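Aminopeptidase N family protein (Idiomarina loihiensis L2TR, PDB 4FGM) is probably a zinc-dependent aminopeptidase of the M61 family, a hydrolase that removes residues from the amino ends of peptides. Local coordinates at residues A218-Y223 and H277-K282; Y160-D165 and E238-T243; H181-S186 and T210-F215; L284-F289 and W304-M309. One frame throughout, in Å; residues are numbered along the deposited sequence.

Contacts 1 and 4 share the zinc ion: His277 belongs to the first and Glu307 to the second, and the centres of the two contacts lie about 14 Å apart. Maleic acid binds the same metal and also touches Glu238, which contact 2 supplies; the centre of contact 2 is about 10 Å from that of contact 1, and the two meet where strands 222-230 and 242-248 run side by side. Contact 3 sits away from the metal, yet joins contact 1 through the neighbouring strands 183-190 and 222-230 and through Phe215, which stacks on Trp279. Contacts 3 and 4 are the most widely separated pair, their centres about 22 Å apart and their nearest atoms about 7 Å.

Contact 1: A218-Y223 and H277-K282; sequences APFQSY and HSWNIK. With ZN (zinc ion), chain C.
Pro219 and Phe220 both meet the indole of Trp279 on its flat surface. Pro219 CD stands over one indole face, 3.6 Å from the centroid of the five-membered ring, which meets the geometry of a CH-pi contact. Phe220 turns its edge to the face of the six-membered ring in an offset edge-to-face pair, with centroids 5.7 Å apart and planes at 63°. A chi1 of 44° places its CG between the backbone N and the carbonyl carbon, and the ring then has Tyr223 CD2 over one face and Ala218 CB on the other. The indole NE1 is satisfied by the carbonyl oxygen of Glu217, just ahead of 218-223.

Polar contacts are fewer, and no direct hydrogen bond crosses between the segments. Ser278 OG lies 3.3 Å from Tyr223 CE2 and 3.6 Å from Phe220 CE1, so this hydroxyl is set against carbon. A water in the plane of the tyrosine ring is 2.6 Å from Tyr223 OH and bonds only weakly to Ser278 OG, at 3.5 Å.

Metal binding occupies the start of 277-282. His277 NE2 binds the zinc ion at 2.0 Å, beside His273 and Glu307, while ND1 on the other side of the ring donates to Asn280 O at 2.8 Å with an angle of 161°. This second bond, in the ring plane, fixes the imidazole's rotation. The chemistry implies that the turn after helix 262-277 is secured by packing against 218-223, while the zinc-binding ring is oriented by its own loop.

Contact 2: Y160-D165 and E238-T243; sequences YDALID and EHRNST
Arg240 lays one face of its guanidinium group over Ala162 CA, and two carboxylates reach its edge close to the plane: Asp161 OD2 at NH2 and Asp165 OD2 at NE. The imidazole of His239 likewise receives Asp165 OD1 at its edge. Both oxygens of Asp165 are thus engaged. His239 ND1 donates to OD1 over 2.6 Å in a nearly straight bond (176°), arriving from above the carboxylate plane, 51° out of it. Arg240 grips OD2 twice, through NE at 2.7 Å on the anti side and through its backbone N at 3.0 Å on the syn side. A bend at chi3 (72°) turns NE back beside the same oxygen that the backbone N holds. The far end of the guanidinium completes a salt-bridge network with Asp161 OD2, 3.1 Å from NH2. A leucine in place of Arg240 would probably leave Asp161 without this charged mate and Asp165 OD2 with only the backbone N from this residue. A water adds a bridge, donating to Asp165 O at 2.8 Å and to Asn241 OD1 at 2.7 Å. The short helix 160-163, within the region assigned to the M61 N-terminal domain, is in this way tied to the turn between strands 235-238 and 242-248 of the five-stranded sheet; Glu238, the last residue of strand 235-238, reaches the maleic acid pocket beside helix 262-277.

Contact 3: H181-S186 and T210-F215; sequences HGIKHS and TQISLF
The contact lies within a beta-alpha-beta unit, in which strand 183-190 passes through helix 197-215 to the parallel neighbouring strand 222-230, and here His181 and Ile212 join the turn just before the first strand to the last turns of the helix. His181 presents the edge of its imidazole. CD2 comes within 3.5 Å of Ile212 CG2, and beyond it NE2 forms a 2.8 Å hydrogen bond with Ser213 OG at an angle of 165°. The serine oxygen lies in the ring plane, so one ring edge serves both an apolar and a polar neighbour on consecutive helix residues. Ser213 OG also bonds to Glu209 O, one turn back along the helix. Ile212 branches to two sites: CG2, anti to the backbone N, takes the histidine edge, while CD1 at the end of the other branch approaches the strand, 4.5 Å from Ile183 CD1 and 4.4 Å from His185 CE1. The latter ring is held from two sides. His185 ND1 donates to Ile183 O over 3.1 Å, with the acceptor in the ring plane but the donor well above the carbonyl plane, and NE2 is hydrogen-bonded to Tyr275 OH. Helix 262-277 carries Tyr275, which also touches Ile212, so both helices meet the strand around His185; on the strand side, Lys184 and Ser186 form backbone hydrogen bonds with Tyr223 of strand 222-230.

Contact 4: L284-F289 and W304-M309; sequences LKPKAF and WFYEGM. With ZN (zinc ion), chain C; MAE (maleic acid), chain B.
Next to the zinc site, where Glu307 binds the metal, Tyr306 of helix 303-306 packs against Leu284 and Pro286 of the loop that precedes it. Pro286 CD stands over one face of the tyrosine ring, 3.3 Å from Tyr306 CE2, and Phe305 CD1 lies over the centre of the opposite face, 3.6 Å above the plane; the ring is therefore enclosed between the loop and its own helix neighbour. Leu284 takes the far end of the ring: its CD2 branch is 3.4 Å from Tyr306 OH, while CD1 meets the edge of Phe305 at CE1, 3.7 Å away. The phenol oxygen is hydrogen-bonded to Thr419 OG1. A serine in place of Tyr306 would probably leave Thr419 without this partner and open a gap between Pro286 and Phe305. In sequence order, the helix with His273 and His277 of an HExxH pattern comes first and Glu307 follows, the ligand set of the gluzincin peptidases, to which M61 belongs. Glu307 OE1 binds the zinc ion at 2.2 Å. With CG anti to the carbonyl carbon (chi1 -75°) and a further bend at chi2 (-54°), the carboxylate reaches the metal while its OE2 lies 2.6 Å from maleic acid O1. Maleic acid O2 binds the zinc ion at 2.3 Å, and the ligand is also hydrogen-bonded to Tyr377 OH.

Contact 1: A218-Y223 and H277-K282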
# COMPACT_ATOMS: atom_id res chain seq x y z
N ALA A 218 -11.83 9.25 16.81
CA ALA A 218 -11.68 8.04 16.00
C ALA A 218 -12.98 7.77 15.25
O ALA A 218 -14.06 7.85 15.83
CB ALA A 218 -11.34 6.86 16.89
N PRO A 219 -12.90 7.47 13.95
CA PRO A 219 -14.11 7.20 13.16
C PRO A 219 -14.67 5.79 13.30
O PRO A 219 -15.67 5.44 12.68
CB PRO A 219 -13.65 7.49 11.73
CG PRO A 219 -12.23 7.01 11.75
CD PRO A 219 -11.71 7.55 13.08
N PHE A 220 -14.03 4.97 14.13
CA PHE A 220 -14.47 3.59 14.34
C PHE A 220 -14.68 3.32 15.84
O PHE A 220 -14.23 4.11 16.67
CB PHE A 220 -13.43 2.61 13.78
CG PHE A 220 -12.00 2.99 14.12
CD1 PHE A 220 -11.19 3.61 13.18
CD2 PHE A 220 -11.49 2.75 15.39
CE1 PHE A 220 -9.88 3.99 13.50
CE2 PHE A 220 -10.18 3.12 15.73
CZ PHE A 220 -9.37 3.74 14.77
N GLN A 221 -15.34 2.22 16.17
CA GLN A 221 -15.56 1.89 17.58
C GLN A 221 -14.63 0.78 18.06
O GLN A 221 -14.53 0.52 19.26
CB GLN A 221 -17.01 1.48 17.81
CG GLN A 221 -17.98 2.64 17.66
CD GLN A 221 -19.41 2.20 17.87
OE1 GLN A 221 -19.95 2.28 18.98
NE2 GLN A 221 -20.04 1.72 16.80
N SER A 222 -13.96 0.14 17.12
CA SER A 222 -13.00 -0.92 17.42
C SER A 222 -12.17 -1.09 16.15
O SER A 222 -12.61 -0.68 15.07
CB SER A 222 -13.72 -2.22 17.76
OG SER A 222 -14.33 -2.77 16.61
N TYR A 223 -10.98 -1.67 16.27
CA TYR A 223 -10.15 -1.83 15.09
C TYR A 223 -9.34 -3.13 15.12
O TYR A 223 -8.84 -3.53 16.17
CB TYR A 223 -9.24 -0.62 14.95
CG TYR A 223 -8.49 -0.55 13.63
CD1 TYR A 223 -7.31 -1.27 13.44
CD2 TYR A 223 -8.97 0.24 12.59
CE1 TYR A 223 -6.62 -1.20 12.24
CE2 TYR A 223 -8.28 0.31 11.38
CZ TYR A 223 -7.11 -0.41 11.21
OH TYR A 223 -6.40 -0.29 10.04
N HIS A 277 -4.88 5.67 7.38
CA HIS A 277 -5.84 5.64 6.27
C HIS A 277 -7.28 5.62 6.79
O HIS A 277 -8.22 5.98 6.06
CB HIS A 277 -5.60 4.42 5.37
CG HIS A 277 -4.67 4.69 4.22
ND1 HIS A 277 -4.75 5.82 3.44
CD2 HIS A 277 -3.68 3.93 3.69
CE1 HIS A 277 -3.86 5.75 2.47
NE2 HIS A 277 -3.20 4.61 2.60
N SER A 278 -7.47 5.18 8.04
CA SER A 278 -8.82 5.14 8.62
C SER A 278 -9.43 6.54 8.52
O SER A 278 -10.65 6.70 8.30
CB SER A 278 -8.77 4.74 10.09
OG SER A 278 -8.55 3.35 10.20
N TRP A 279 -8.59 7.55 8.73
CA TRP A 279 -9.07 8.92 8.65
C TRP A 279 -8.84 9.40 7.23
O TRP A 279 -9.74 9.94 6.57
CB TRP A 279 -8.28 9.81 9.60
CG TRP A 279 -8.59 9.61 11.03
CD1 TRP A 279 -9.52 10.29 11.78
CD2 TRP A 279 -7.97 8.67 11.91
NE1 TRP A 279 -9.50 9.84 13.09
CE2 TRP A 279 -8.55 8.85 13.19
CE3 TRP A 279 -6.97 7.70 11.74
CZ2 TRP A 279 -8.17 8.09 14.29
CZ3 TRP A 279 -6.58 6.95 12.84
CH2 TRP A 279 -7.18 7.15 14.10
N ASN A 280 -7.62 9.18 6.75
CA ASN A 280 -7.26 9.63 5.42
C ASN A 280 -7.51 8.58 4.35
O ASN A 280 -6.76 7.59 4.27
CB ASN A 280 -5.79 10.02 5.47
CG ASN A 280 -5.37 11.00 4.38
OD1 ASN A 280 -6.21 11.62 3.74
ND2 ASN A 280 -4.05 11.16 4.20
N ILE A 281 -8.63 8.76 3.63
CA ILE A 281 -9.13 7.89 2.57
C ILE A 281 -10.34 7.04 2.86
O ILE A 281 -11.05 6.66 1.92
CB ILE A 281 -8.03 6.97 1.96
CG1 ILE A 281 -8.41 6.63 0.51
CG2 ILE A 281 -8.03 5.63 2.67
CD1 ILE A 281 -8.64 7.84 -0.34
N LYS A 282 -10.54 6.70 4.12
CA LYS A 282 -11.70 5.90 4.45
C LYS A 282 -12.86 6.81 4.81
O LYS A 282 -14.01 6.51 4.46
CB LYS A 282 -11.42 4.94 5.62
CG LYS A 282 -10.67 3.67 5.19
CD LYS A 282 -10.89 3.36 3.71
CE LYS A 282 -12.10 2.50 3.53
NZ LYS A 282 -12.62 2.68 2.16
ZN ZN C . -1.80 3.91 1.36
O HOH W 1 -7.48 0.91 7.97

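Contact 2: Y160-D165 and E238-T243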
# COMPACT_ATOMS: atom_id res chain seq x y z
N TYR A 160 -24.22 -2.55 0.63
CA TYR A 160 -23.19 -3.24 -0.14
C TYR A 160 -21.82 -2.60 0.01
O TYR A 160 -20.81 -3.30 0.14
CB TYR A 160 -23.57 -3.30 -1.62
CG TYR A 160 -22.65 -4.19 -2.41
CD1 TYR A 160 -22.70 -5.58 -2.27
CD2 TYR A 160 -21.71 -3.65 -3.28
CE1 TYR A 160 -21.82 -6.41 -2.97
CE2 TYR A 160 -20.83 -4.47 -3.99
CZ TYR A 160 -20.89 -5.85 -3.83
OH TYR A 160 -20.01 -6.67 -4.49
N ASP A 161 -21.77 -1.27 -0.01
CA ASP A 161 -20.52 -0.54 0.11
C ASP A 161 -19.79 -0.90 1.40
O ASP A 161 -18.57 -1.03 1.43
CB ASP A 161 -20.76 0.97 0.09
CG ASP A 161 -19.48 1.76 0.20
OD1 ASP A 161 -18.71 1.80 -0.79
OD2 ASP A 161 -19.22 2.32 1.28
N ALA A 162 -20.56 -1.05 2.48
CA ALA A 162 -19.97 -1.40 3.76
C ALA A 162 -19.54 -2.86 3.72
O ALA A 162 -18.46 -3.22 4.18
CB ALA A 162 -20.97 -1.17 4.88
N LEU A 163 -20.40 -3.70 3.15
CA LEU A 163 -20.11 -5.13 3.05
C LEU A 163 -18.74 -5.42 2.45
O LEU A 163 -17.98 -6.23 2.98
CB LEU A 163 -21.17 -5.82 2.19
CG LEU A 163 -20.93 -7.31 1.91
CD1 LEU A 163 -21.19 -8.11 3.18
CD2 LEU A 163 -21.86 -7.78 0.80
N ILE A 164 -18.43 -4.77 1.34
CA ILE A 164 -17.16 -5.00 0.67
C ILE A 164 -15.98 -4.27 1.31
O ILE A 164 -14.89 -4.22 0.74
CB ILE A 164 -17.25 -4.67 -0.82
CG1 ILE A 164 -17.58 -3.19 -1.03
CG2 ILE A 164 -18.33 -5.53 -1.46
CD1 ILE A 164 -17.55 -2.77 -2.48
N ASP A 165 -16.19 -3.71 2.49
CA ASP A 165 -15.11 -3.02 3.17
C ASP A 165 -14.74 -3.73 4.48
O ASP A 165 -14.08 -3.16 5.34
CB ASP A 165 -15.48 -1.57 3.46
CG ASP A 165 -14.27 -0.73 3.80
OD1 ASP A 165 -13.24 -0.90 3.10
OD2 ASP A 165 -14.33 0.09 4.75
N GLU A 238 -6.25 -0.71 3.49
CA GLU A 238 -7.00 -0.04 4.54
C GLU A 238 -8.50 -0.28 4.45
O GLU A 238 -9.04 -0.54 3.37
CB GLU A 238 -6.75 1.47 4.48
CG GLU A 238 -7.34 2.13 3.25
CD GLU A 238 -6.48 1.98 2.01
OE1 GLU A 238 -5.59 1.10 2.00
OE2 GLU A 238 -6.69 2.74 1.05
N HIS A 239 -9.16 -0.18 5.60
CA HIS A 239 -10.60 -0.34 5.69
C HIS A 239 -11.10 0.52 6.86
O HIS A 239 -10.30 0.93 7.72
CB HIS A 239 -10.96 -1.82 5.87
CG HIS A 239 -10.62 -2.65 4.68
ND1 HIS A 239 -11.28 -2.52 3.47
CD2 HIS A 239 -9.63 -3.56 4.47
CE1 HIS A 239 -10.71 -3.31 2.57
NE2 HIS A 239 -9.71 -3.95 3.16
N ARG A 240 -12.40 0.81 6.88
CA ARG A 240 -12.96 1.67 7.92
C ARG A 240 -12.68 1.29 9.36
O ARG A 240 -12.47 2.17 10.19
CB ARG A 240 -14.47 1.86 7.70
CG ARG A 240 -15.32 0.61 7.80
CD ARG A 240 -16.69 0.90 7.24
NE ARG A 240 -16.66 1.02 5.78
CZ ARG A 240 -17.69 1.39 5.04
NH1 ARG A 240 -18.84 1.69 5.62
NH2 ARG A 240 -17.59 1.45 3.72
N ASN A 241 -12.64 0.01 9.69
CA ASN A 241 -12.35 -0.36 11.07
C ASN A 241 -11.42 -1.57 11.17
O ASN A 241 -11.37 -2.27 12.19
CB ASN A 241 -13.66 -0.59 11.85
CG ASN A 241 -14.35 -1.89 11.48
OD1 ASN A 241 -14.15 -2.43 10.39
ND2 ASN A 241 -15.20 -2.39 12.39
N SER A 242 -10.67 -1.79 10.10
CA SER A 242 -9.72 -2.90 10.03
C SER A 242 -8.78 -2.71 8.84
O SER A 242 -8.94 -1.79 8.03
CB SER A 242 -10.47 -4.23 9.84
OG SER A 242 -11.01 -4.30 8.53
N THR A 243 -7.80 -3.60 8.75
CA THR A 243 -6.87 -3.57 7.64
C THR A 243 -6.38 -4.99 7.41
O THR A 243 -6.31 -5.79 8.35
CB THR A 243 -5.66 -2.63 7.91
OG1 THR A 243 -4.81 -2.61 6.75
CG2 THR A 243 -4.86 -3.09 9.11
O HOH W 2 -13.10 -2.66 7.90

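Contact 3: H181-S186 and T210-F215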
# COMPACT_ATOMS: atom_id res chain seq x y z
N HIS A 181 -6.83 4.69 23.99
CA HIS A 181 -7.84 5.69 24.33
C HIS A 181 -9.22 5.08 24.49
O HIS A 181 -10.18 5.53 23.87
CB HIS A 181 -7.88 6.79 23.28
CG HIS A 181 -6.73 7.74 23.36
ND1 HIS A 181 -5.76 7.66 24.34
CD2 HIS A 181 -6.40 8.81 22.59
CE1 HIS A 181 -4.88 8.62 24.17
NE2 HIS A 181 -5.24 9.34 23.12
N GLY A 182 -9.31 4.06 25.33
CA GLY A 182 -10.58 3.41 25.59
C GLY A 182 -11.21 2.64 24.45
O GLY A 182 -12.33 2.15 24.57
N ILE A 183 -10.50 2.51 23.33
CA ILE A 183 -11.05 1.78 22.20
C ILE A 183 -10.38 0.41 22.08
O ILE A 183 -9.16 0.29 22.25
CB ILE A 183 -10.88 2.58 20.88
CG1 ILE A 183 -11.65 3.90 21.00
CG2 ILE A 183 -11.40 1.77 19.69
CD1 ILE A 183 -11.72 4.72 19.70
N LYS A 184 -11.17 -0.63 21.81
CA LYS A 184 -10.62 -1.97 21.67
C LYS A 184 -9.95 -2.19 20.32
O LYS A 184 -10.50 -1.84 19.28
CB LYS A 184 -11.71 -3.04 21.86
CG LYS A 184 -12.27 -3.12 23.26
CD LYS A 184 -13.00 -4.44 23.48
CE LYS A 184 -13.72 -4.44 24.81
NZ LYS A 184 -12.83 -3.98 25.91
N HIS A 185 -8.76 -2.77 20.37
CA HIS A 185 -7.98 -3.07 19.17
C HIS A 185 -7.55 -4.54 19.21
O HIS A 185 -7.48 -5.15 20.27
CB HIS A 185 -6.72 -2.20 19.11
CG HIS A 185 -6.99 -0.77 18.75
ND1 HIS A 185 -7.62 0.11 19.61
CD2 HIS A 185 -6.70 -0.06 17.63
CE1 HIS A 185 -7.71 1.30 19.03
NE2 HIS A 185 -7.16 1.22 17.83
N SER A 186 -7.26 -5.08 18.04
CA SER A 186 -6.83 -6.47 17.92
C SER A 186 -5.74 -6.66 16.89
O SER A 186 -5.76 -6.04 15.82
CB SER A 186 -8.01 -7.38 17.52
OG SER A 186 -8.99 -7.44 18.54
N THR A 210 -1.27 7.80 19.59
CA THR A 210 -0.72 9.01 18.98
C THR A 210 -1.63 9.49 17.85
O THR A 210 -1.88 10.68 17.72
CB THR A 210 0.69 8.74 18.41
OG1 THR A 210 1.59 8.50 19.49
CG2 THR A 210 1.18 9.92 17.61
N GLN A 211 -2.15 8.57 17.06
CA GLN A 211 -3.02 8.96 15.96
C GLN A 211 -4.39 9.47 16.42
O GLN A 211 -4.86 10.50 15.94
CB GLN A 211 -3.16 7.81 14.96
CG GLN A 211 -1.82 7.51 14.25
CD GLN A 211 -1.97 6.76 12.93
OE1 GLN A 211 -2.90 7.01 12.16
NE2 GLN A 211 -1.04 5.85 12.66
N ILE A 212 -5.01 8.76 17.36
CA ILE A 212 -6.30 9.19 17.88
C ILE A 212 -6.15 10.57 18.54
O ILE A 212 -7.03 11.42 18.40
CB ILE A 212 -6.85 8.19 18.91
CG1 ILE A 212 -7.14 6.85 18.23
CG2 ILE A 212 -8.11 8.74 19.54
CD1 ILE A 212 -7.41 5.71 19.19
N SER A 213 -5.05 10.79 19.25
CA SER A 213 -4.81 12.08 19.88
C SER A 213 -4.67 13.14 18.80
O SER A 213 -5.15 14.26 18.95
CB SER A 213 -3.52 12.07 20.71
OG SER A 213 -3.66 11.25 21.85
N LEU A 214 -4.02 12.77 17.70
CA LEU A 214 -3.81 13.70 16.59
C LEU A 214 -5.12 14.23 16.01
O LEU A 214 -5.28 15.44 15.85
CB LEU A 214 -2.98 13.02 15.49
CG LEU A 214 -2.53 13.86 14.30
CD1 LEU A 214 -1.31 13.23 13.67
CD2 LEU A 214 -3.66 14.00 13.29
N PHE A 215 -6.04 13.33 15.69
CA PHE A 215 -7.32 13.74 15.14
C PHE A 215 -8.29 14.10 16.26
O PHE A 215 -9.35 14.69 16.02
CB PHE A 215 -7.91 12.63 14.28
CG PHE A 215 -7.14 12.36 13.02
CD1 PHE A 215 -6.11 11.42 13.01
CD2 PHE A 215 -7.41 13.06 11.86
CE1 PHE A 215 -5.37 11.19 11.85
CE2 PHE A 215 -6.68 12.84 10.69
CZ PHE A 215 -5.66 11.90 10.69

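Contact 4: L284-F289 and W304-M309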
# COMPACT_ATOMS: atom_id res chain seq x y z
N LEU A 284 -12.20 10.72 5.24
CA LEU A 284 -11.85 11.93 4.50
C LEU A 284 -11.44 11.33 3.16
O LEU A 284 -10.54 10.49 3.12
CB LEU A 284 -10.65 12.63 5.15
CG LEU A 284 -10.34 14.12 4.87
CD1 LEU A 284 -8.86 14.25 4.56
CD2 LEU A 284 -11.18 14.66 3.73
N LYS A 285 -12.08 11.73 2.07
CA LYS A 285 -11.74 11.18 0.76
C LYS A 285 -12.21 12.09 -0.36
O LYS A 285 -12.98 13.02 -0.12
CB LYS A 285 -12.40 9.80 0.61
CG LYS A 285 -13.89 9.84 0.33
CD LYS A 285 -14.52 8.44 0.33
CE LYS A 285 -14.66 7.91 1.76
NZ LYS A 285 -15.36 6.58 1.82
N PRO A 286 -11.74 11.86 -1.60
CA PRO A 286 -12.17 12.72 -2.71
C PRO A 286 -13.63 12.45 -3.08
O PRO A 286 -14.14 11.34 -2.88
CB PRO A 286 -11.20 12.35 -3.84
CG PRO A 286 -10.87 10.93 -3.55
CD PRO A 286 -10.71 10.89 -2.05
N LYS A 287 -14.30 13.46 -3.60
CA LYS A 287 -15.70 13.34 -3.98
C LYS A 287 -15.92 12.28 -5.05
O LYS A 287 -16.99 11.68 -5.13
CB LYS A 287 -16.24 14.69 -4.46
CG LYS A 287 -16.14 15.76 -3.37
CD LYS A 287 -16.97 17.00 -3.68
CE LYS A 287 -16.84 18.01 -2.54
NZ LYS A 287 -17.74 19.18 -2.70
N ALA A 288 -14.90 12.04 -5.86
CA ALA A 288 -14.99 11.04 -6.92
C ALA A 288 -15.22 9.65 -6.32
O ALA A 288 -15.64 8.74 -7.02
CB ALA A 288 -13.72 11.05 -7.76
N PHE A 289 -14.95 9.51 -5.03
CA PHE A 289 -15.14 8.23 -4.33
C PHE A 289 -16.42 8.25 -3.47
O PHE A 289 -16.61 7.39 -2.61
CB PHE A 289 -13.92 7.93 -3.43
CG PHE A 289 -12.65 7.60 -4.19
CD1 PHE A 289 -12.64 7.51 -5.58
CD2 PHE A 289 -11.46 7.39 -3.49
CE1 PHE A 289 -11.46 7.19 -6.26
CE2 PHE A 289 -10.28 7.08 -4.17
CZ PHE A 289 -10.28 6.98 -5.55
N TRP A 304 -1.91 12.18 -4.38
CA TRP A 304 -0.68 12.80 -3.87
C TRP A 304 -0.93 13.16 -2.42
O TRP A 304 -0.00 13.23 -1.60
CB TRP A 304 -0.34 14.08 -4.65
CG TRP A 304 -1.35 15.20 -4.48
CD1 TRP A 304 -2.41 15.48 -5.30
CD2 TRP A 304 -1.38 16.18 -3.44
NE1 TRP A 304 -3.10 16.57 -4.83
CE2 TRP A 304 -2.49 17.02 -3.69
CE3 TRP A 304 -0.58 16.43 -2.31
CZ2 TRP A 304 -2.82 18.09 -2.86
CZ3 TRP A 304 -0.91 17.50 -1.48
CH2 TRP A 304 -2.02 18.32 -1.76
N PHE A 305 -2.19 13.39 -2.09
CA PHE A 305 -2.57 13.75 -0.74
C PHE A 305 -2.97 12.51 0.05
O PHE A 305 -2.44 12.26 1.14
CB PHE A 305 -3.72 14.77 -0.79
CG PHE A 305 -4.30 15.11 0.56
CD1 PHE A 305 -5.33 14.33 1.11
CD2 PHE A 305 -3.79 16.18 1.30
CE1 PHE A 305 -5.84 14.62 2.38
CE2 PHE A 305 -4.29 16.48 2.57
CZ PHE A 305 -5.33 15.70 3.11
N TYR A 306 -3.88 11.72 -0.50
CA TYR A 306 -4.35 10.53 0.19
C TYR A 306 -3.28 9.46 0.39
O TYR A 306 -3.33 8.69 1.35
CB TYR A 306 -5.60 10.00 -0.51
CG TYR A 306 -6.76 10.90 -0.21
CD1 TYR A 306 -7.28 10.98 1.09
CD2 TYR A 306 -7.28 11.77 -1.17
CE1 TYR A 306 -8.26 11.91 1.43
CE2 TYR A 306 -8.26 12.70 -0.85
CZ TYR A 306 -8.75 12.77 0.46
OH TYR A 306 -9.68 13.71 0.81
N GLU A 307 -2.32 9.40 -0.52
CA GLU A 307 -1.24 8.43 -0.37
C GLU A 307 0.01 9.16 0.13
O GLU A 307 0.72 8.65 0.99
CB GLU A 307 -0.96 7.71 -1.69
CG GLU A 307 -2.00 6.66 -2.07
CD GLU A 307 -2.24 5.64 -0.97
OE1 GLU A 307 -1.47 5.61 0.00
OE2 GLU A 307 -3.20 4.85 -1.08
N GLY A 308 0.24 10.36 -0.41
CA GLY A 308 1.40 11.15 -0.03
C GLY A 308 1.51 11.50 1.44
O GLY A 308 2.53 11.19 2.07
N MSE A 309 0.48 12.14 2.00
CA MSE A 309 0.48 12.52 3.41
C MSE A 309 0.69 11.28 4.28
O MSE A 309 1.48 11.30 5.24
CB MSE A 309 -0.85 13.18 3.81
CG MSE A 309 -1.27 14.40 2.99
SE MSE A 309 -0.00 15.90 2.99
CE MSE A 309 0.61 15.76 1.17
ZN ZN C . -1.80 3.91 1.36
C1 MAE B . -1.91 1.58 0.04
O1 MAE B . -2.08 2.50 -0.84
O2 MAE B . -2.43 1.75 1.17
C2 MAE B . -1.16 0.37 -0.35
C3 MAE B . -1.48 -0.64 -1.15
C4 MAE B . -2.73 -0.81 -1.89
O3 MAE B . -3.72 -0.05 -1.85
O4 MAE B . -2.75 -1.81 -2.64